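PDB 5U9C: dTDP-4-dehydrorhamnose reductase from Yersinia enterocolitica, which probably catalyses the NADPH-dependent reduction of dTDP-4-dehydro-beta-L-rhamnose to dTDP-beta-L-rhamnose. Local coordinates for residues I136-V141 with H149-A154; Q174-G179 with L236-D241; G221-F226 with S277-D282; A47-I52 with A94-A99; E113-L116 with L121-P124. One frame throughout, in Å; residues are numbered along the deposited sequence.

Interaction 1. Residues I136-V141 with H149-A154; sequences IGESSV and HLIIRA
OE2 of E138 receives the NE of R153 at 2.9 Å and also hydrogen-bonds OG of S105, while the other carboxylate oxygen, OE1, takes R153 NH2 at 2.8 Å and pairs with the guanidinium of R142. Arginine and glutamate meet side-on, NE and one NH each facing a different oxygen, and both bonds use the syn lone pairs. The two flat groups are nearly coplanar, 22° apart. The NE bond is the straighter of the two (166° at the hydrogen) and lies in the guanidinium plane, whereas OE1 is tilted somewhat out of it. R153 NH1 is held by H216, so the rotation of the guanidinium is fixed from two directions. This network within the buried interior would be expected to keep the glutamate ionised.

Toward the start of the strand the contact is apolar. CG2 of I151 touches the E138 carboxylate carbon CD at 3.9 Å, and its other branch ends with CD1 near the E138 carbonyl O. V141 reaches the strand with CG1, set anti to the backbone N. This methyl lies 4.1 Å from I151 CD1 and 3.8 Å from H149 CB, approaching the imidazole obliquely. The ring ND1 is satisfied by the C145 carbonyl.

Helix 129-144 runs almost antiparallel to strand 149-154, their local axes 9.7 Å apart at 162°. Following strand 100-106, the neighbour of 149-154 in the parallel sheet, the helix and strand complete a beta-alpha-beta crossover of the Rossmann-type nucleotide-binding fold.

Interaction 2. Residues Q174-G179 with L236-D241; sequences QQIKAG and LNFKGD. With CIT (citric acid), chain N.
I176 packs closely on F238, whereas a citrate occupies the more open side of the same junction. CG1 of the isoleucine sits over one face of the phenyl ring, 4.0 Å from its centroid and 24° off the normal, shifted toward CD1, in a CH-pi contact. The opposite face is occupied by the backbone N of G240, which stands above the ring centre, so the phenyl is sandwiched between helix side chain and its own turning loop. With F238 CG anti to the backbone N (chi1 180°), the ring is carried across to the helix. The other branch of I176 spreads toward L236, CG2 lying 4.1 Å from L236 CB. I183 of strand 182-186 touches both I176 and F238, closing the hydrophobic cluster.

On the looser side, citrate, probably from the crystallisation liquor, lies between the two backbones. Its O1 accepts the K239 N-H at 2.8 Å with a fairly straight bond (155°). The hydrogen bond from its hydroxyl O7 to the I176 carbonyl O is very short, and its length is doubtful. The carboxylate O2 lies obliquely by the F238 ring, 3.2 Å from CD1.

The I176 carbonyl also receives the N-H of G179 at 3.0 Å, where positive phi turns the chain out of helix 168-177. The junction thus sets a helix C-terminus closed by a Schellman motif against the loop that joins helix 225-235 to strand 241-245.

Interaction 3. Residues G221-F226 with S277-D282; sequences GTISRF and SLWKSD
Both I223 and W279 adopt a first torsion that places the outgoing carbon between the backbone N and the carbonyl carbon, chi1 54° for CG1 of the isoleucine and 76° for CG of the tryptophan. The two side chains approach from opposite directions, and the isoleucine lays two methyls along one face of the indole. CD1 lies over the six-membered ring near its CD2-CE3 side, 3.7 Å from the centroid, in a tight CH-pi contact that brings it within 3.3 Å of W279 CE3. CG2 rests toward the pyrrole nitrogen, 3.6 Å from W279 NE1 and equally near CE2. K280 CG lies over the opposite face, so the indole is held flat between the isoleucine and its own neighbour. Beside it, the alpha carbon of G221 passes 4.0 Å from W279 CD1.

The start of the helix is tied down separately. D282 OD2 accepts the N-H of S277 through its syn lone pair at 2.8 Å and also bonds S219 OG, linking the first helical turn to the chain leading into G221. Around the indole stand I193 of strand 190-195 and A231 of helix 225-235. The C-terminal helix 279-288 thereby docks, through its first aromatic residue, onto the edge strand 223-224 of the small mixed sheet in the substrate-binding part of the fold.

Interaction 4. Residues A47-I52 with A94-A99; sequences AIFSYI and AKFCGA
The rings of F49 and F96 form an offset edge-to-face pair, the edge of F49 directed toward the face of F96. Their planes stand 62° apart and their centroids 5.7 Å. The closest point is made by the far corner of the F49 ring: CZ comes to 3.9 Å from F96 CG and equally near F96 CB, so the contact lies at the root of the second ring and not over its middle. CE2 of F49, next to that corner, reaches F96 CB at 4.1 Å. In each phenylalanine CG is anti to the backbone N (chi1 -175° in F49, -173° in F96), which swings both rings out from their helices until the side chains cross at about a right angle. F49 also leans on Q89, one of the residues of helix 76-97 facing it.

Helices 48-55 and 76-97 pack side by side over the same face of the Rossmann-type parallel sheet, and each leads into a strand of it, 59-62 and 100-106 respectively. The pair of rings bridges them at the outer surface, while on the inner side I52 points at the second helix, packs on A93 and, like A94, rests on I60 of the sheet. I48, a turn earlier, reaches A86 and I90.

Just beyond F96 the helix ends in a Schellman motif. G98, with positive phi, is the C-prime residue; A99 N bonds back to A94 O at 3.0 Å, and the bond from G98 N to K95 O is weak. At the surface a bound imidazole, probably from the crystallisation liquor, lies about 4 Å from the F49 side chain.

Interaction 5. Residues E113-L116 with L121-P124; sequences EGKL and LDIP
D122, the first residue of 121-124 to reach the other loop, accepts the ammonium NZ of K115 at 2.7 Å through OD1. The two side chains come from opposite directions. The lysine leaves its backbone with CG between N and the carbonyl carbon (chi1 62°) and then runs fully extended, meeting OD1 on its syn side but 26° out of the carboxylate plane. The other oxygen, OD2, is bonded by the N119 N-H and the hydroxyl of Y129 of the third subunit, which also bonds K115 NZ; lysine, aspartate and tyrosine thus form a closed triangle across the interface. E113 brings a second carboxylate, its OE1 4.5 Å from D122 OD1. A water between these oxygens, 2.7 Å from D122 OD1, probably eases the repulsion, as may R132 of the third subunit, though only through long, weak ion pairs.

At I123 the backbone takes over: its carbonyl O binds a second water at 2.7 Å, which lies 3.2 Å from E113 OE1. P124, next in sequence, rests against V109. The two loops flank the short strand 117-118, and with the fourth subunit packing on K115 as well, they make a water-lined polar junction between subunits.

Overall arrangement
Along the chain the contacts begin with interaction 4, then 5 and 1, while interactions 2 and 3 alternate their segments farther on. Interactions 1 and 4 lie about 16 Å apart between centres in the Rossmann-type half, on helices that serve its six-stranded parallel sheet. Interactions 2 and 3, centres about 20 Å apart, belong to the substrate-binding half and lie at the two ends of helix 225-235, interaction 3 at its start and interaction 2 in the loop that follows it; interactions 2 and 4 are farthest apart, about 48 Å between centres. Interaction 5 connects the halves: P124 CG touches R153 NH2 of interaction 1, and L116 O touches T222 CG2 of interaction 3, while its loops also face neighbouring subunits.

Interaction 1. Residues I136-V141 with H149-A154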
# COMPACT_ATOMS: atom_id res chain seq x y z
N ILE D 136 4.93 -11.07 18.82
CA ILE D 136 5.78 -10.47 19.85
C ILE D 136 6.17 -11.58 20.87
O ILE D 136 7.27 -11.56 21.43
CB ILE D 136 5.13 -9.21 20.49
CG1 ILE D 136 6.13 -8.48 21.41
CG2 ILE D 136 3.86 -9.56 21.23
CD1 ILE D 136 7.29 -7.82 20.70
N GLY D 137 5.29 -12.58 21.06
CA GLY D 137 5.61 -13.71 21.94
C GLY D 137 6.83 -14.43 21.34
O GLY D 137 7.76 -14.81 22.08
N GLU D 138 6.85 -14.59 20.01
CA GLU D 138 8.03 -15.21 19.34
C GLU D 138 9.30 -14.42 19.64
O GLU D 138 10.33 -15.02 19.96
CB GLU D 138 7.90 -15.30 17.82
CG GLU D 138 6.79 -16.18 17.25
CD GLU D 138 6.89 -16.30 15.73
OE1 GLU D 138 7.90 -15.83 15.14
OE2 GLU D 138 5.98 -16.89 15.11
N SER D 139 9.23 -13.10 19.54
CA SER D 139 10.39 -12.25 19.82
C SER D 139 10.91 -12.53 21.22
O SER D 139 12.13 -12.72 21.41
CB SER D 139 10.05 -10.76 19.69
OG SER D 139 9.56 -10.42 18.41
N SER D 140 10.00 -12.60 22.20
CA SER D 140 10.36 -12.84 23.60
C SER D 140 11.15 -14.14 23.76
O SER D 140 12.12 -14.21 24.51
CB SER D 140 9.11 -12.93 24.48
OG SER D 140 8.53 -11.67 24.61
N VAL D 141 10.72 -15.16 23.03
CA VAL D 141 11.35 -16.47 23.05
C VAL D 141 12.76 -16.40 22.44
O VAL D 141 13.74 -16.84 23.07
CB VAL D 141 10.47 -17.52 22.35
CG1 VAL D 141 11.22 -18.83 22.14
CG2 VAL D 141 9.20 -17.75 23.16
N HIS D 149 15.99 -22.76 21.64
CA HIS D 149 14.54 -22.69 21.49
C HIS D 149 14.14 -23.25 20.14
O HIS D 149 14.97 -23.34 19.21
CB HIS D 149 14.03 -21.26 21.57
CG HIS D 149 14.40 -20.43 20.38
ND1 HIS D 149 15.58 -19.70 20.32
CD2 HIS D 149 13.77 -20.23 19.20
CE1 HIS D 149 15.65 -19.09 19.15
NE2 HIS D 149 14.57 -19.40 18.45
N LEU D 150 12.87 -23.60 20.05
CA LEU D 150 12.27 -24.04 18.80
C LEU D 150 10.89 -23.38 18.69
O LEU D 150 10.05 -23.51 19.59
CB LEU D 150 12.14 -25.55 18.71
CG LEU D 150 11.49 -26.08 17.42
CD1 LEU D 150 12.22 -25.60 16.17
CD2 LEU D 150 11.40 -27.60 17.41
N ILE D 151 10.68 -22.64 17.61
CA ILE D 151 9.40 -21.99 17.34
C ILE D 151 8.82 -22.68 16.12
O ILE D 151 9.48 -22.75 15.06
CB ILE D 151 9.60 -20.49 17.06
CG1 ILE D 151 10.00 -19.79 18.36
CG2 ILE D 151 8.33 -19.87 16.48
CD1 ILE D 151 10.57 -18.40 18.16
N ILE D 152 7.63 -23.23 16.28
CA ILE D 152 6.94 -23.92 15.19
C ILE D 152 5.66 -23.17 14.87
O ILE D 152 4.81 -22.94 15.76
CB ILE D 152 6.57 -25.35 15.54
CG1 ILE D 152 7.80 -26.14 16.00
CG2 ILE D 152 5.90 -26.02 14.33
CD1 ILE D 152 7.48 -27.56 16.41
N ARG D 153 5.51 -22.79 13.62
CA ARG D 153 4.31 -22.12 13.17
C ARG D 153 3.41 -23.14 12.50
O ARG D 153 3.82 -23.82 11.55
CB ARG D 153 4.63 -20.96 12.22
CG ARG D 153 5.55 -19.89 12.80
CD ARG D 153 5.66 -18.69 11.87
NE ARG D 153 6.51 -17.64 12.39
CZ ARG D 153 7.60 -17.13 11.80
NH1 ARG D 153 8.01 -17.52 10.59
NH2 ARG D 153 8.26 -16.16 12.42
N ALA D 154 2.21 -23.30 13.05
CA ALA D 154 1.18 -24.19 12.51
C ALA D 154 0.12 -23.33 11.85
O ALA D 154 -0.07 -22.16 12.19
CB ALA D 154 0.55 -25.02 13.63

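Interaction 2. Residues Q174-G179 with L236-D241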
# COMPACT_ATOMS: atom_id res chain seq x y z
N GLN D 174 -20.32 -32.83 11.78
CA GLN D 174 -21.59 -32.81 12.54
C GLN D 174 -22.79 -32.46 11.61
O GLN D 174 -23.87 -33.08 11.69
CB GLN D 174 -21.48 -31.81 13.68
CG GLN D 174 -22.71 -31.68 14.58
CD GLN D 174 -22.61 -30.52 15.57
OE1 GLN D 174 -21.61 -29.76 15.58
NE2 GLN D 174 -23.65 -30.35 16.39
N GLN D 175 -22.58 -31.48 10.74
CA GLN D 175 -23.62 -31.08 9.78
C GLN D 175 -23.89 -32.19 8.77
O GLN D 175 -25.05 -32.43 8.39
CB GLN D 175 -23.27 -29.79 9.06
CG GLN D 175 -23.29 -28.57 9.96
CD GLN D 175 -22.77 -27.35 9.25
OE1 GLN D 175 -23.45 -26.75 8.41
NE2 GLN D 175 -21.58 -26.95 9.59
N ILE D 176 -22.83 -32.86 8.33
CA ILE D 176 -22.97 -33.98 7.39
C ILE D 176 -23.76 -35.11 8.06
O ILE D 176 -24.73 -35.60 7.51
CB ILE D 176 -21.62 -34.49 6.84
CG1 ILE D 176 -21.03 -33.48 5.86
CG2 ILE D 176 -21.81 -35.84 6.15
CD1 ILE D 176 -19.58 -33.71 5.46
N LYS D 177 -23.35 -35.48 9.28
CA LYS D 177 -24.02 -36.55 10.02
C LYS D 177 -25.49 -36.22 10.35
O LYS D 177 -26.32 -37.11 10.44
CB LYS D 177 -23.26 -36.88 11.30
CG LYS D 177 -21.96 -37.63 11.06
CD LYS D 177 -21.24 -37.88 12.38
CE LYS D 177 -20.04 -38.78 12.22
NZ LYS D 177 -20.43 -40.17 11.85
N ALA D 178 -25.80 -34.94 10.53
CA ALA D 178 -27.18 -34.51 10.81
C ALA D 178 -28.05 -34.46 9.54
O ALA D 178 -29.24 -34.15 9.62
CB ALA D 178 -27.18 -33.16 11.51
N GLY D 179 -27.46 -34.76 8.39
CA GLY D 179 -28.16 -34.73 7.13
C GLY D 179 -28.56 -33.35 6.63
O GLY D 179 -29.64 -33.19 6.03
N LEU D 236 -17.13 -38.54 3.16
CA LEU D 236 -18.26 -39.08 3.90
C LEU D 236 -19.51 -39.34 3.04
O LEU D 236 -20.57 -39.60 3.58
CB LEU D 236 -18.59 -38.16 5.09
CG LEU D 236 -17.42 -37.96 6.06
CD1 LEU D 236 -17.81 -37.06 7.21
CD2 LEU D 236 -16.93 -39.31 6.59
N ASN D 237 -19.35 -39.29 1.72
CA ASN D 237 -20.44 -39.54 0.76
C ASN D 237 -21.66 -38.63 0.99
O ASN D 237 -22.81 -39.06 0.85
CB ASN D 237 -20.86 -41.02 0.79
CG ASN D 237 -21.73 -41.39 -0.40
OD1 ASN D 237 -21.77 -40.66 -1.39
ND2 ASN D 237 -22.40 -42.54 -0.32
N PHE D 238 -21.38 -37.37 1.35
CA PHE D 238 -22.42 -36.36 1.60
C PHE D 238 -23.13 -36.06 0.28
O PHE D 238 -22.48 -35.86 -0.74
CB PHE D 238 -21.76 -35.09 2.17
CG PHE D 238 -22.71 -33.97 2.47
CD1 PHE D 238 -23.76 -34.15 3.38
CD2 PHE D 238 -22.55 -32.72 1.88
CE1 PHE D 238 -24.62 -33.11 3.68
CE2 PHE D 238 -23.41 -31.67 2.18
CZ PHE D 238 -24.44 -31.86 3.08
N LYS D 239 -24.46 -36.03 0.29
CA LYS D 239 -25.21 -35.76 -0.95
C LYS D 239 -25.91 -34.40 -0.96
O LYS D 239 -26.56 -34.05 -1.93
CB LYS D 239 -26.19 -36.90 -1.24
CG LYS D 239 -25.49 -38.23 -1.48
CD LYS D 239 -24.40 -38.08 -2.54
CE LYS D 239 -23.57 -39.35 -2.72
NZ LYS D 239 -22.44 -39.15 -3.66
N GLY D 240 -25.74 -33.62 0.11
CA GLY D 240 -26.34 -32.29 0.18
C GLY D 240 -25.44 -31.32 -0.60
O GLY D 240 -24.46 -31.72 -1.22
N ASP D 241 -25.78 -30.05 -0.60
CA ASP D 241 -24.97 -29.07 -1.32
C ASP D 241 -23.90 -28.47 -0.41
O ASP D 241 -24.17 -28.20 0.76
CB ASP D 241 -25.87 -27.93 -1.83
CG ASP D 241 -26.96 -28.42 -2.77
OD1 ASP D 241 -26.70 -29.34 -3.57
OD2 ASP D 241 -28.08 -27.88 -2.72
C1 CIT N . -26.04 -37.04 3.40
O1 CIT N . -26.26 -36.92 2.18
O2 CIT N . -26.23 -36.08 4.18
C2 CIT N . -25.53 -38.37 3.93
C3 CIT N . -25.54 -38.40 5.48
O7 CIT N . -26.03 -37.24 6.16
C4 CIT N . -25.06 -39.54 6.39
C5 CIT N . -23.55 -39.46 6.49
O3 CIT N . -22.88 -39.29 5.44
O4 CIT N . -23.03 -39.56 7.62
C6 CIT N . -26.98 -38.97 5.56
O5 CIT N . -27.84 -38.37 6.25
O6 CIT N . -27.32 -40.03 4.96

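Interaction 3. Residues G221-F226 with S277-D282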
# COMPACT_ATOMS: atom_id res chain seq x y z
N GLY D 221 -0.14 -27.30 0.35
CA GLY D 221 -1.37 -26.82 -0.28
C GLY D 221 -1.89 -25.57 0.38
O GLY D 221 -1.87 -25.45 1.61
N THR D 222 -2.33 -24.63 -0.46
CA THR D 222 -2.93 -23.37 -0.01
C THR D 222 -4.36 -23.48 -0.49
O THR D 222 -4.62 -23.37 -1.68
CB THR D 222 -2.22 -22.16 -0.63
OG1 THR D 222 -0.85 -22.23 -0.25
CG2 THR D 222 -2.78 -20.87 -0.11
N ILE D 223 -5.27 -23.64 0.47
CA ILE D 223 -6.67 -23.94 0.19
C ILE D 223 -7.64 -23.13 1.04
O ILE D 223 -7.25 -22.52 2.01
CB ILE D 223 -6.91 -25.45 0.47
CG1 ILE D 223 -6.44 -25.76 1.90
CG2 ILE D 223 -6.16 -26.27 -0.55
CD1 ILE D 223 -6.47 -27.18 2.33
N SER D 224 -8.91 -23.15 0.66
CA SER D 224 -9.95 -22.42 1.41
C SER D 224 -10.72 -23.40 2.25
O SER D 224 -10.60 -24.63 2.05
CB SER D 224 -10.96 -21.76 0.45
OG SER D 224 -11.71 -22.73 -0.28
N ARG D 225 -11.53 -22.88 3.16
CA ARG D 225 -12.40 -23.72 3.98
C ARG D 225 -13.38 -24.44 3.08
O ARG D 225 -13.79 -25.55 3.37
CB ARG D 225 -13.17 -22.92 5.01
CG ARG D 225 -12.32 -22.20 6.04
CD ARG D 225 -11.49 -23.14 6.87
NE ARG D 225 -10.91 -22.45 8.02
CZ ARG D 225 -10.29 -23.05 9.03
NH1 ARG D 225 -10.16 -24.39 9.07
NH2 ARG D 225 -9.82 -22.31 10.03
N PHE D 226 -13.77 -23.78 1.98
CA PHE D 226 -14.67 -24.40 1.01
C PHE D 226 -14.05 -25.65 0.41
O PHE D 226 -14.73 -26.68 0.27
CB PHE D 226 -15.05 -23.39 -0.10
CG PHE D 226 -15.80 -24.01 -1.24
CD1 PHE D 226 -17.12 -24.47 -1.06
CD2 PHE D 226 -15.22 -24.13 -2.50
CE1 PHE D 226 -17.81 -25.04 -2.12
CE2 PHE D 226 -15.90 -24.71 -3.56
CZ PHE D 226 -17.21 -25.17 -3.38
N SER D 277 2.37 -34.31 4.76
CA SER D 277 2.25 -34.76 3.38
C SER D 277 1.34 -33.77 2.60
O SER D 277 1.36 -32.56 2.88
CB SER D 277 1.73 -36.21 3.39
OG SER D 277 1.55 -36.73 2.10
N LEU D 278 0.59 -34.26 1.63
CA LEU D 278 -0.32 -33.43 0.84
C LEU D 278 -1.59 -33.18 1.69
O LEU D 278 -2.01 -34.06 2.45
CB LEU D 278 -0.67 -34.12 -0.47
CG LEU D 278 0.52 -34.48 -1.38
CD1 LEU D 278 0.08 -35.35 -2.55
CD2 LEU D 278 1.25 -33.23 -1.88
N TRP D 279 -2.17 -31.99 1.57
CA TRP D 279 -3.36 -31.65 2.41
C TRP D 279 -4.51 -32.67 2.29
O TRP D 279 -5.05 -33.07 3.30
CB TRP D 279 -3.86 -30.22 2.14
CG TRP D 279 -4.62 -30.03 0.88
CD1 TRP D 279 -4.12 -29.77 -0.37
CD2 TRP D 279 -6.04 -30.09 0.73
NE1 TRP D 279 -5.14 -29.64 -1.27
CE2 TRP D 279 -6.33 -29.82 -0.62
CE3 TRP D 279 -7.10 -30.34 1.62
CZ2 TRP D 279 -7.64 -29.80 -1.12
CZ3 TRP D 279 -8.40 -30.28 1.13
CH2 TRP D 279 -8.65 -30.03 -0.24
N LYS D 280 -4.84 -33.11 1.08
CA LYS D 280 -5.92 -34.09 0.89
C LYS D 280 -5.66 -35.42 1.59
O LYS D 280 -6.58 -35.97 2.19
CB LYS D 280 -6.26 -34.34 -0.58
CG LYS D 280 -7.19 -33.31 -1.17
CD LYS D 280 -7.72 -33.77 -2.52
CE LYS D 280 -8.79 -32.83 -3.05
NZ LYS D 280 -9.37 -33.34 -4.31
N SER D 281 -4.43 -35.91 1.52
CA SER D 281 -4.07 -37.17 2.17
C SER D 281 -4.11 -37.02 3.68
O SER D 281 -4.60 -37.90 4.36
CB SER D 281 -2.66 -37.63 1.80
OG SER D 281 -2.47 -37.60 0.41
N ASP D 282 -3.53 -35.94 4.21
CA ASP D 282 -3.50 -35.72 5.66
C ASP D 282 -4.93 -35.53 6.22
O ASP D 282 -5.25 -36.05 7.30
CB ASP D 282 -2.58 -34.54 6.04
CG ASP D 282 -1.11 -34.81 5.69
OD1 ASP D 282 -0.73 -35.99 5.57
OD2 ASP D 282 -0.33 -33.84 5.54

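Interaction 4. Residues A47-I52 with A94-A99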
# COMPACT_ATOMS: atom_id res chain seq x y z
N ALA D 47 3.18 -14.85 38.38
CA ALA D 47 3.50 -16.02 39.20
C ALA D 47 4.23 -17.09 38.40
O ALA D 47 4.68 -18.08 38.96
CB ALA D 47 2.22 -16.60 39.80
N ILE D 48 4.37 -16.87 37.10
CA ILE D 48 4.99 -17.88 36.25
C ILE D 48 6.49 -18.13 36.50
O ILE D 48 6.90 -19.28 36.60
CB ILE D 48 4.73 -17.56 34.77
CG1 ILE D 48 3.22 -17.68 34.50
CG2 ILE D 48 5.52 -18.47 33.85
CD1 ILE D 48 2.82 -17.34 33.09
N PHE D 49 7.29 -17.07 36.57
CA PHE D 49 8.74 -17.21 36.73
C PHE D 49 9.14 -18.04 37.96
O PHE D 49 9.93 -18.99 37.84
CB PHE D 49 9.42 -15.84 36.74
CG PHE D 49 10.92 -15.91 36.78
CD1 PHE D 49 11.61 -15.95 38.00
CD2 PHE D 49 11.66 -15.92 35.60
CE1 PHE D 49 12.99 -16.01 38.03
CE2 PHE D 49 13.04 -15.96 35.63
CZ PHE D 49 13.71 -16.03 36.84
N SER D 50 8.59 -17.71 39.12
CA SER D 50 8.91 -18.45 40.34
C SER D 50 8.52 -19.91 40.23
O SER D 50 9.30 -20.78 40.61
CB SER D 50 8.24 -17.85 41.57
OG SER D 50 8.78 -16.58 41.83
N TYR D 51 7.34 -20.16 39.69
CA TYR D 51 6.85 -21.54 39.54
C TYR D 51 7.74 -22.37 38.62
O TYR D 51 8.24 -23.41 39.02
CB TYR D 51 5.38 -21.60 39.05
CG TYR D 51 4.96 -22.99 38.66
CD1 TYR D 51 4.81 -23.99 39.62
CD2 TYR D 51 4.74 -23.30 37.33
CE1 TYR D 51 4.45 -25.30 39.25
CE2 TYR D 51 4.40 -24.58 36.95
CZ TYR D 51 4.25 -25.57 37.90
OH TYR D 51 3.89 -26.82 37.46
N ILE D 52 7.97 -21.89 37.41
CA ILE D 52 8.79 -22.66 36.47
C ILE D 52 10.24 -22.85 36.93
O ILE D 52 10.77 -23.97 36.83
CB ILE D 52 8.73 -22.08 35.06
CG1 ILE D 52 7.28 -22.17 34.55
CG2 ILE D 52 9.69 -22.81 34.13
CD1 ILE D 52 7.09 -21.66 33.14
N ALA D 94 12.80 -20.10 31.25
CA ALA D 94 13.57 -21.08 30.46
C ALA D 94 15.05 -20.69 30.41
O ALA D 94 15.93 -21.53 30.64
CB ALA D 94 13.01 -21.21 29.04
N LYS D 95 15.32 -19.42 30.17
CA LYS D 95 16.68 -18.92 30.14
C LYS D 95 17.39 -19.12 31.49
O LYS D 95 18.53 -19.56 31.55
CB LYS D 95 16.71 -17.44 29.81
CG LYS D 95 18.11 -16.84 29.80
CD LYS D 95 18.07 -15.35 29.62
CE LYS D 95 19.48 -14.76 29.68
NZ LYS D 95 19.41 -13.28 29.56
N PHE D 96 16.69 -18.78 32.57
CA PHE D 96 17.25 -18.89 33.91
C PHE D 96 17.61 -20.33 34.29
O PHE D 96 18.67 -20.55 34.85
CB PHE D 96 16.30 -18.30 34.96
CG PHE D 96 16.90 -18.25 36.34
CD1 PHE D 96 17.72 -17.18 36.72
CD2 PHE D 96 16.65 -19.27 37.27
CE1 PHE D 96 18.29 -17.13 37.99
CE2 PHE D 96 17.22 -19.22 38.54
CZ PHE D 96 18.04 -18.15 38.90
N CYS D 97 16.75 -21.30 34.01
CA CYS D 97 17.10 -22.66 34.36
C CYS D 97 17.75 -23.48 33.23
O CYS D 97 18.06 -24.63 33.42
CB CYS D 97 15.91 -23.36 35.01
SG CYS D 97 14.52 -23.60 33.96
N GLY D 98 18.02 -22.85 32.09
CA GLY D 98 18.69 -23.54 30.97
C GLY D 98 17.85 -24.57 30.20
O GLY D 98 18.40 -25.46 29.55
N ALA D 99 16.54 -24.42 30.24
CA ALA D 99 15.66 -25.36 29.57
C ALA D 99 15.51 -25.04 28.09
O ALA D 99 15.48 -23.86 27.68
CB ALA D 99 14.29 -25.34 30.23

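Interaction 5. Residues E113-L116 with L121-P124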
# COMPACT_ATOMS: atom_id res chain seq x y z
N GLU D 113 1.05 -8.69 4.03
CA GLU D 113 1.64 -8.52 2.70
C GLU D 113 0.70 -8.87 1.57
O GLU D 113 0.86 -8.37 0.46
CB GLU D 113 2.94 -9.30 2.58
CG GLU D 113 3.60 -9.15 1.22
CD GLU D 113 4.98 -9.77 1.16
OE1 GLU D 113 5.54 -10.15 2.22
OE2 GLU D 113 5.49 -9.88 0.02
N GLY D 114 -0.24 -9.79 1.80
CA GLY D 114 -1.20 -10.15 0.77
C GLY D 114 -0.80 -11.19 -0.26
O GLY D 114 -1.53 -11.41 -1.25
N LYS D 115 0.32 -11.88 -0.04
CA LYS D 115 0.68 -12.94 -1.00
C LYS D 115 0.03 -14.27 -0.63
O LYS D 115 -0.64 -14.37 0.40
CB LYS D 115 2.17 -13.05 -1.23
CG LYS D 115 3.04 -13.38 -0.07
CD LYS D 115 4.48 -13.35 -0.59
CE LYS D 115 5.52 -13.74 0.42
NZ LYS D 115 6.82 -13.84 -0.30
N LEU D 116 0.20 -15.27 -1.47
CA LEU D 116 -0.50 -16.55 -1.30
C LEU D 116 0.12 -17.54 -0.30
O LEU D 116 -0.61 -18.31 0.34
CB LEU D 116 -0.72 -17.19 -2.67
CG LEU D 116 -1.55 -16.24 -3.60
CD1 LEU D 116 -1.86 -16.85 -4.96
CD2 LEU D 116 -2.85 -15.71 -2.97
N LEU D 121 11.74 -17.55 5.53
CA LEU D 121 12.48 -16.32 5.20
C LEU D 121 11.58 -15.08 5.10
O LEU D 121 12.08 -13.95 5.16
CB LEU D 121 13.29 -16.46 3.90
CG LEU D 121 14.59 -17.22 4.04
CD1 LEU D 121 15.30 -17.32 2.68
CD2 LEU D 121 15.50 -16.54 5.06
N ASP D 122 10.27 -15.29 4.93
CA ASP D 122 9.34 -14.17 4.83
C ASP D 122 9.31 -13.45 6.18
O ASP D 122 9.44 -14.08 7.22
CB ASP D 122 7.98 -14.64 4.35
CG ASP D 122 7.96 -14.89 2.87
OD1 ASP D 122 8.03 -13.89 2.13
OD2 ASP D 122 7.87 -16.07 2.43
N ILE D 123 9.23 -12.12 6.17
CA ILE D 123 9.26 -11.36 7.42
C ILE D 123 7.82 -11.15 7.89
O ILE D 123 7.02 -10.60 7.14
CB ILE D 123 9.97 -10.01 7.25
CG1 ILE D 123 11.32 -10.24 6.58
CG2 ILE D 123 10.16 -9.33 8.60
CD1 ILE D 123 12.04 -8.95 6.25
N PRO D 124 7.50 -11.58 9.12
CA PRO D 124 6.13 -11.49 9.62
C PRO D 124 5.52 -10.08 9.62
O PRO D 124 6.18 -9.12 9.99
CB PRO D 124 6.23 -12.03 11.05
CG PRO D 124 7.42 -12.92 11.04
CD PRO D 124 8.39 -12.25 10.10
O HOH W 1 7.24 -11.54 3.26
O HOH W 2 5.13 -11.00 5.25